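Local coordinates for protein Lys-gingipain W83 (Porphyromonas gingivalis, PDB 3M1H) that cleaves proteins after lysine as a secreted cysteine protease and probable virulence factor, seen here as its K3 adhesin domain, a calcium-binding beta jelly roll, at residues Ile48-Ala53 with Ile168-Val173; Trp84-Asp89 with Gly139-Lys144. All coordinates share one frame; numbering follows the deposited sequence. Where two conformers were deposited one is given.

Contact 1: residues Ile48-Ala53 with Ile168-Val173; sequences ICVSSA and INLDDV. With CA (calcium ion), chain F.
Ile48 and Asp171 meet through a calcium ion: the backbone O of Ile48 sits 2.3 Å from the calcium, and Asp171 takes hold of it with both carboxylate oxygens, OD2 at 2.4 Å and OD1 at 2.5 Å. A water is a further ligand and donates to Asp172 OD1; Asp9, Glu11 and Ser46 supply the other three protein ligands. With CG swung roughly opposite the backbone N (chi1 -156°), the Asp171 carboxylate is turned toward Ile48 O and the ion. Its OD1 is met by Asp172 N from above the carboxylate plane, and OD2 accepts from His44 N.

From the ion the two strands run on antiparallel. Val50 and Leu170 form a hydrogen-bonded pair, the bond from Leu170 N to Val50 O being 2.8 Å long; Ser52 and Ile168 form the next such pair. Between them, in the non-hydrogen-bonded pair, Ser51 OG donates to Asn169 OD1 over 2.6 Å, tilted 29° out of the carbonyl plane. Asn169 ND2 goes to Gln88 OE1, so both ends of the amide are used and its rotation is fixed.

On this same face Cys49 SG rests against the Asn169 side chain, 3.8 Å from its CG. The other face carries Val50 and Leu170, side by side and pointing the same way, with Val50 CG1 3.8 Å from Leu170 CB; Phe157 and Phe83 touch the leucine. Ser52 OG, also on that face, is bonded to His159 and to Asn66, a ligand of a second calcium ion.

Two neighbouring oxygens, Ile48 O and Asp171 OD2, stand only 3.1 Å apart with no proton between them; the calcium probably offsets their repulsion and ties the loop ahead of strand 50-53 to strand 167-177 of the jelly roll.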
loop_
_atom_site.group_PDB
_atom_site.type_symbol
_atom_site.label_atom_id
_atom_site.label_comp_id
_atom_site.label_asym_id
_atom_site.label_seq_id
_atom_site.Cartn_x
_atom_site.Cartn_y
_atom_site.Cartn_z
ATOM N N ILE A 48 -6.791 -7.206 9.997
ATOM C CA ILE A 48 -6.755 -5.894 9.325
ATOM C C ILE A 48 -5.567 -5.757 8.395
ATOM O O ILE A 48 -4.446 -6.125 8.727
ATOM C CB ILE A 48 -6.669 -4.722 10.332
ATOM C CG1 ILE A 48 -7.669 -4.900 11.475
ATOM C CG2 ILE A 48 -6.804 -3.359 9.605
ATOM C CD1 ILE A 48 -9.012 -5.084 11.021
ATOM N N CYS A 49 -5.824 -5.145 7.243
ATOM C CA CYS A 49 -4.784 -4.636 6.378
ATOM C C CYS A 49 -5.199 -3.258 5.857
ATOM O O CYS A 49 -6.341 -2.813 6.086
ATOM C CB CYS A 49 -4.522 -5.614 5.228
ATOM S SG CYS A 49 -5.929 -5.856 4.106
ATOM N N VAL A 50 -4.271 -2.565 5.180
ATOM C CA VAL A 50 -4.521 -1.225 4.698
ATOM C C VAL A 50 -4.582 -1.305 3.192
ATOM O O VAL A 50 -3.808 -2.064 2.600
ATOM C CB VAL A 50 -3.482 -0.221 5.227
ATOM C CG1 VAL A 50 -2.061 -0.536 4.707
ATOM C CG2 VAL A 50 -3.919 1.219 4.927
ATOM N N SER A 51 -5.529 -0.548 2.605
ATOM C CA SER A 51 -5.931 -0.785 1.208
ATOM C C SER A 51 -6.164 0.521 0.475
ATOM O O SER A 51 -6.572 1.518 1.077
ATOM C CB SER A 51 -7.216 -1.615 1.190
ATOM O OG SER A 51 -7.081 -2.764 2.042
ATOM N N SER A 52 -5.933 0.493 -0.840
ATOM C CA SER A 52 -6.198 1.653 -1.699
ATOM C C SER A 52 -6.912 1.194 -2.981
ATOM O O SER A 52 -6.594 0.158 -3.511
ATOM C CB SER A 52 -4.921 2.397 -1.977
ATOM O OG SER A 52 -5.062 3.492 -2.919
ATOM N N ALA A 53 -7.880 1.998 -3.430
ATOM C CA ALA A 53 -8.780 1.605 -4.523
ATOM C C ALA A 53 -8.443 2.203 -5.865
ATOM O O ALA A 53 -8.202 3.400 -5.987
ATOM C CB ALA A 53 -10.235 1.988 -4.181
ATOM N N ILE A 168 -5.707 -2.606 -3.870
ATOM C CA ILE A 168 -4.415 -3.154 -3.444
ATOM C C ILE A 168 -4.384 -3.151 -1.904
ATOM O O ILE A 168 -4.848 -2.197 -1.270
ATOM C CB ILE A 168 -3.235 -2.435 -4.080
ATOM C CG1 ILE A 168 -1.924 -3.128 -3.677
ATOM C CG2 ILE A 168 -3.177 -0.958 -3.742
ATOM C CD1 ILE A 168 -0.744 -2.677 -4.581
ATOM N N ASN A 169 -3.838 -4.219 -1.334
ATOM C CA ASN A 169 -3.704 -4.374 0.115
ATOM C C ASN A 169 -2.245 -4.496 0.531
ATOM O O ASN A 169 -1.438 -5.110 -0.170
ATOM C CB ASN A 169 -4.391 -5.632 0.582
ATOM C CG ASN A 169 -5.856 -5.687 0.298
ATOM O OD1 ASN A 169 -6.552 -4.698 0.399
ATOM N ND2 ASN A 169 -6.347 -6.873 -0.005
ATOM N N LEU A 170 -1.922 -3.929 1.701
ATOM C CA LEU A 170 -0.604 -3.974 2.292
ATOM C C LEU A 170 -0.746 -4.429 3.750
ATOM O O LEU A 170 -1.728 -4.055 4.412
ATOM C CB LEU A 170 -0.017 -2.567 2.218
ATOM C CG LEU A 170 1.290 -2.255 2.926
ATOM C CD1 LEU A 170 2.472 -2.989 2.294
ATOM C CD2 LEU A 170 1.514 -0.727 2.949
ATOM N N ASP A 171 0.217 -5.199 4.233
ATOM C CA ASP A 171 0.198 -5.615 5.656
ATOM C C ASP A 171 1.618 -5.946 6.089
ATOM O O ASP A 171 2.534 -6.142 5.283
ATOM C CB ASP A 171 -0.768 -6.786 5.830
ATOM C CG ASP A 171 -1.343 -6.939 7.285
ATOM O OD1 ASP A 171 -0.960 -6.163 8.153
ATOM O OD2 ASP A 171 -2.226 -7.833 7.456
ATOM N N ASP A 172 1.804 -6.012 7.413
ATOM C CA ASP A 172 3.025 -6.553 8.014
ATOM C C ASP A 172 4.303 -5.874 7.463
ATOM O O ASP A 172 5.203 -6.517 6.922
ATOM C CB ASP A 172 3.036 -8.072 7.889
ATOM C CG ASP A 172 2.015 -8.752 8.790
ATOM O OD1 ASP A 172 1.676 -8.177 9.853
ATOM O OD2 ASP A 172 1.595 -9.873 8.474
ATOM N N VAL A 173 4.347 -4.559 7.627
ATOM C CA VAL A 173 5.496 -3.739 7.233
ATOM C C VAL A 173 6.542 -3.788 8.333
ATOM O O VAL A 173 6.270 -3.379 9.447
ATOM C CB VAL A 173 5.060 -2.297 6.995
ATOM C CG1 VAL A 173 6.274 -1.407 6.654
ATOM C CG2 VAL A 173 4.006 -2.206 5.878
HETATM CA CA CA F . -2.635 -7.128 9.748
HETATM O O HOH W 1 -0.874 -8.446 10.645
#

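Contact 2: residues Trp84-Asp89 with Gly139-Lys144; sequences WVCAQD and GTWYQK
Trp84 and Gln143 lie stacked across the two strands: Gln143 CB stands 3.5 Å above the centre of the six-membered ring of Trp84, 7° off the ring normal, a CH-pi contact. With CG anti to the backbone N (chi1 -163°) and the chain extended beyond it, the glutamine spreads over the indole, its amide turned 27° from the ring plane. Gln143 NE2 and Trp84 NE1, both donors, approach without bonding. His44 also stacks on Trp84.

Trp141 is met differently. Cys86 SG sits over the middle of its six-membered ring, 3.5 Å from the centroid, a sulfur-aromatic contact, and Trp84 O comes to the edge of that ring near its plane. Between the two tryptophans the closest side-chain approach is Trp84 CB to Trp141 CE3, 3.8 Å; the rings do not stack on each other.

Backbone bonds join Val85 and Tyr142 in both directions, and Gly139 N reaches Ala87 O at 2.8 Å. Between these points a water accepts from Ala87 N and donates to Thr140 O. On the face bearing Val85, its CG1 lies 3.8 Å from Lys144 CE, while the lysine's NZ makes a salt bridge to Glu118.

Apolar CH and sulfur contacts over indole faces thus supplement the backbone bonds between 84-87 and 139-144, and a water carries the polar link between Ala87 N and Thr140 O.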
loop_
_atom_site.group_PDB
_atom_site.type_symbol
_atom_site.label_atom_id
_atom_site.label_comp_id
_atom_site.label_asym_id
_atom_site.label_seq_id
_atom_site.Cartn_x
_atom_site.Cartn_y
_atom_site.Cartn_z
ATOM N N TRP A 84 4.091 -7.227 2.997
ATOM C CA TRP A 84 3.244 -8.135 2.244
ATOM C C TRP A 84 2.192 -7.361 1.453
ATOM O O TRP A 84 1.626 -6.356 1.953
ATOM C CB TRP A 84 2.577 -9.130 3.172
ATOM C CG TRP A 84 3.532 -10.051 3.889
ATOM C CD1 TRP A 84 4.304 -9.768 4.976
ATOM C CD2 TRP A 84 3.774 -11.417 3.561
ATOM N NE1 TRP A 84 5.028 -10.896 5.345
ATOM C CE2 TRP A 84 4.704 -11.916 4.499
ATOM C CE3 TRP A 84 3.290 -12.264 2.569
ATOM C CZ2 TRP A 84 5.148 -13.236 4.456
ATOM C CZ3 TRP A 84 3.751 -13.570 2.520
ATOM C CH2 TRP A 84 4.673 -14.031 3.473
ATOM N N VAL A 85 1.929 -7.831 0.233
ATOM C CA VAL A 85 1.030 -7.150 -0.691
ATOM C C VAL A 85 0.140 -8.161 -1.372
ATOM O O VAL A 85 0.582 -9.290 -1.640
ATOM C CB VAL A 85 1.801 -6.303 -1.719
ATOM C CG1 VAL A 85 2.760 -7.150 -2.569
ATOM C CG2 VAL A 85 0.862 -5.531 -2.630
ATOM N N CYS A 86 -1.125 -7.808 -1.614
ATOM C CA CYS A 86 -1.950 -8.602 -2.500
ATOM C C CYS A 86 -2.994 -7.744 -3.193
ATOM O O CYS A 86 -3.310 -6.627 -2.741
ATOM C CB CYS A 86 -2.639 -9.754 -1.747
ATOM S SG CYS A 86 -4.063 -9.338 -0.702
ATOM N N ALA A 87 -3.563 -8.295 -4.262
ATOM C CA ALA A 87 -4.724 -7.741 -4.864
ATOM C C ALA A 87 -5.949 -8.181 -4.099
ATOM O O ALA A 87 -6.133 -9.386 -3.831
ATOM C CB ALA A 87 -4.809 -8.222 -6.357
ATOM N N GLN A 88 -6.854 -7.278 -3.762
ATOM C CA GLN A 88 -8.070 -7.724 -3.063
ATOM C C GLN A 88 -8.993 -8.653 -3.881
ATOM O O GLN A 88 -9.601 -9.563 -3.348
ATOM C CB GLN A 88 -8.894 -6.529 -2.529
ATOM C CG GLN A 88 -10.211 -6.937 -1.895
ATOM C CD GLN A 88 -10.045 -7.857 -0.702
ATOM O OE1 GLN A 88 -8.947 -7.951 -0.166
ATOM N NE2 GLN A 88 -11.114 -8.532 -0.288
ATOM N N ASP A 89 -9.064 -8.401 -5.188
ATOM C CA ASP A 89 -9.782 -9.285 -6.088
ATOM C C ASP A 89 -8.754 -9.967 -6.977
ATOM O O ASP A 89 -8.183 -9.307 -7.833
ATOM C CB ASP A 89 -10.792 -8.473 -6.910
ATOM C CG ASP A 89 -11.770 -9.355 -7.682
ATOM O OD1 ASP A 89 -11.407 -10.505 -8.026
ATOM O OD2 ASP A 89 -12.888 -8.872 -7.957
ATOM N N GLY A 139 -6.479 -12.178 -3.850
ATOM C CA GLY A 139 -5.216 -12.525 -4.450
ATOM C C GLY A 139 -4.288 -13.096 -3.396
ATOM O O GLY A 139 -4.460 -12.855 -2.197
ATOM N N THR A 140 -3.275 -13.805 -3.870
ATOM C CA THR A 140 -2.231 -14.327 -3.014
ATOM C C THR A 140 -1.410 -13.194 -2.380
ATOM O O THR A 140 -1.047 -12.226 -3.027
ATOM C CB THR A 140 -1.261 -15.231 -3.803
ATOM O OG1 THR A 140 -1.997 -16.248 -4.484
ATOM C CG2 THR A 140 -0.235 -15.885 -2.857
ATOM N N TRP A 141 -1.150 -13.317 -1.081
ATOM C CA TRP A 141 -0.212 -12.448 -0.397
ATOM C C TRP A 141 1.204 -12.841 -0.765
ATOM O O TRP A 141 1.589 -14.019 -0.618
ATOM C CB TRP A 141 -0.367 -12.537 1.120
ATOM C CG TRP A 141 -1.634 -11.892 1.650
ATOM C CD1 TRP A 141 -2.821 -12.516 1.946
ATOM C CD2 TRP A 141 -1.813 -10.518 1.984
ATOM N NE1 TRP A 141 -3.727 -11.607 2.434
ATOM C CE2 TRP A 141 -3.138 -10.372 2.459
ATOM C CE3 TRP A 141 -0.995 -9.384 1.903
ATOM C CZ2 TRP A 141 -3.656 -9.141 2.858
ATOM C CZ3 TRP A 141 -1.509 -8.158 2.312
ATOM C CH2 TRP A 141 -2.832 -8.056 2.765
ATOM N N TYR A 142 1.993 -11.844 -1.144
ATOM C CA TYR A 142 3.393 -12.014 -1.482
ATOM C C TYR A 142 4.233 -11.080 -0.647
ATOM O O TYR A 142 3.870 -9.899 -0.468
ATOM C CB TYR A 142 3.618 -11.682 -2.963
ATOM C CG TYR A 142 3.029 -12.689 -3.916
ATOM C CD1 TYR A 142 3.701 -13.872 -4.201
ATOM C CD2 TYR A 142 1.827 -12.444 -4.558
ATOM C CE1 TYR A 142 3.186 -14.790 -5.092
ATOM C CE2 TYR A 142 1.285 -13.357 -5.443
ATOM C CZ TYR A 142 1.963 -14.533 -5.707
ATOM O OH TYR A 142 1.431 -15.446 -6.583
ATOM N N GLN A 143 5.340 -11.601 -0.108
ATOM C CA GLN A 143 6.287 -10.756 0.612
ATOM C C GLN A 143 7.318 -10.144 -0.323
ATOM O O GLN A 143 7.856 -10.850 -1.202
ATOM C CB GLN A 143 7.016 -11.537 1.733
ATOM C CG GLN A 143 7.669 -10.612 2.737
ATOM C CD GLN A 143 8.365 -11.339 3.852
ATOM O OE1 GLN A 143 8.934 -12.404 3.622
ATOM N NE2 GLN A 143 8.328 -10.781 5.059
ATOM N N LYS A 144 7.578 -8.857 -0.143
ATOM C CA LYS A 144 8.565 -8.094 -0.908
ATOM C C LYS A 144 9.650 -7.590 0.015
ATOM O O LYS A 144 9.398 -7.339 1.215
ATOM C CB LYS A 144 7.909 -6.886 -1.612
ATOM C CG LYS A 144 6.679 -7.189 -2.447
ATOM C CD LYS A 144 7.068 -7.901 -3.729
ATOM C CE LYS A 144 5.846 -8.489 -4.379
ATOM N NZ LYS A 144 6.187 -9.050 -5.732
HETATM O O HOH W 2 -2.207 -10.790 -5.100
#

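Overall arrangement
Contacts 1 and 2 are neighbours in one antiparallel sheet, their centres 9 Å apart, because strands 167-177 and 79-87 run side by side; contact 2 is nested in the chain loop that contact 1 closes. Asn169 links the two: its backbone N lies 2.8 Å from Cys86 O, a probable hydrogen bond. Packing adds Asn169 O against Val85 CG2 at 3.4 Å. The calcium belongs to contact 1, yet the Trp141 side chain of contact 2 comes within about 7 Å of it and about 4 Å of the Asp171 side chain, with His44 touching both tryptophans.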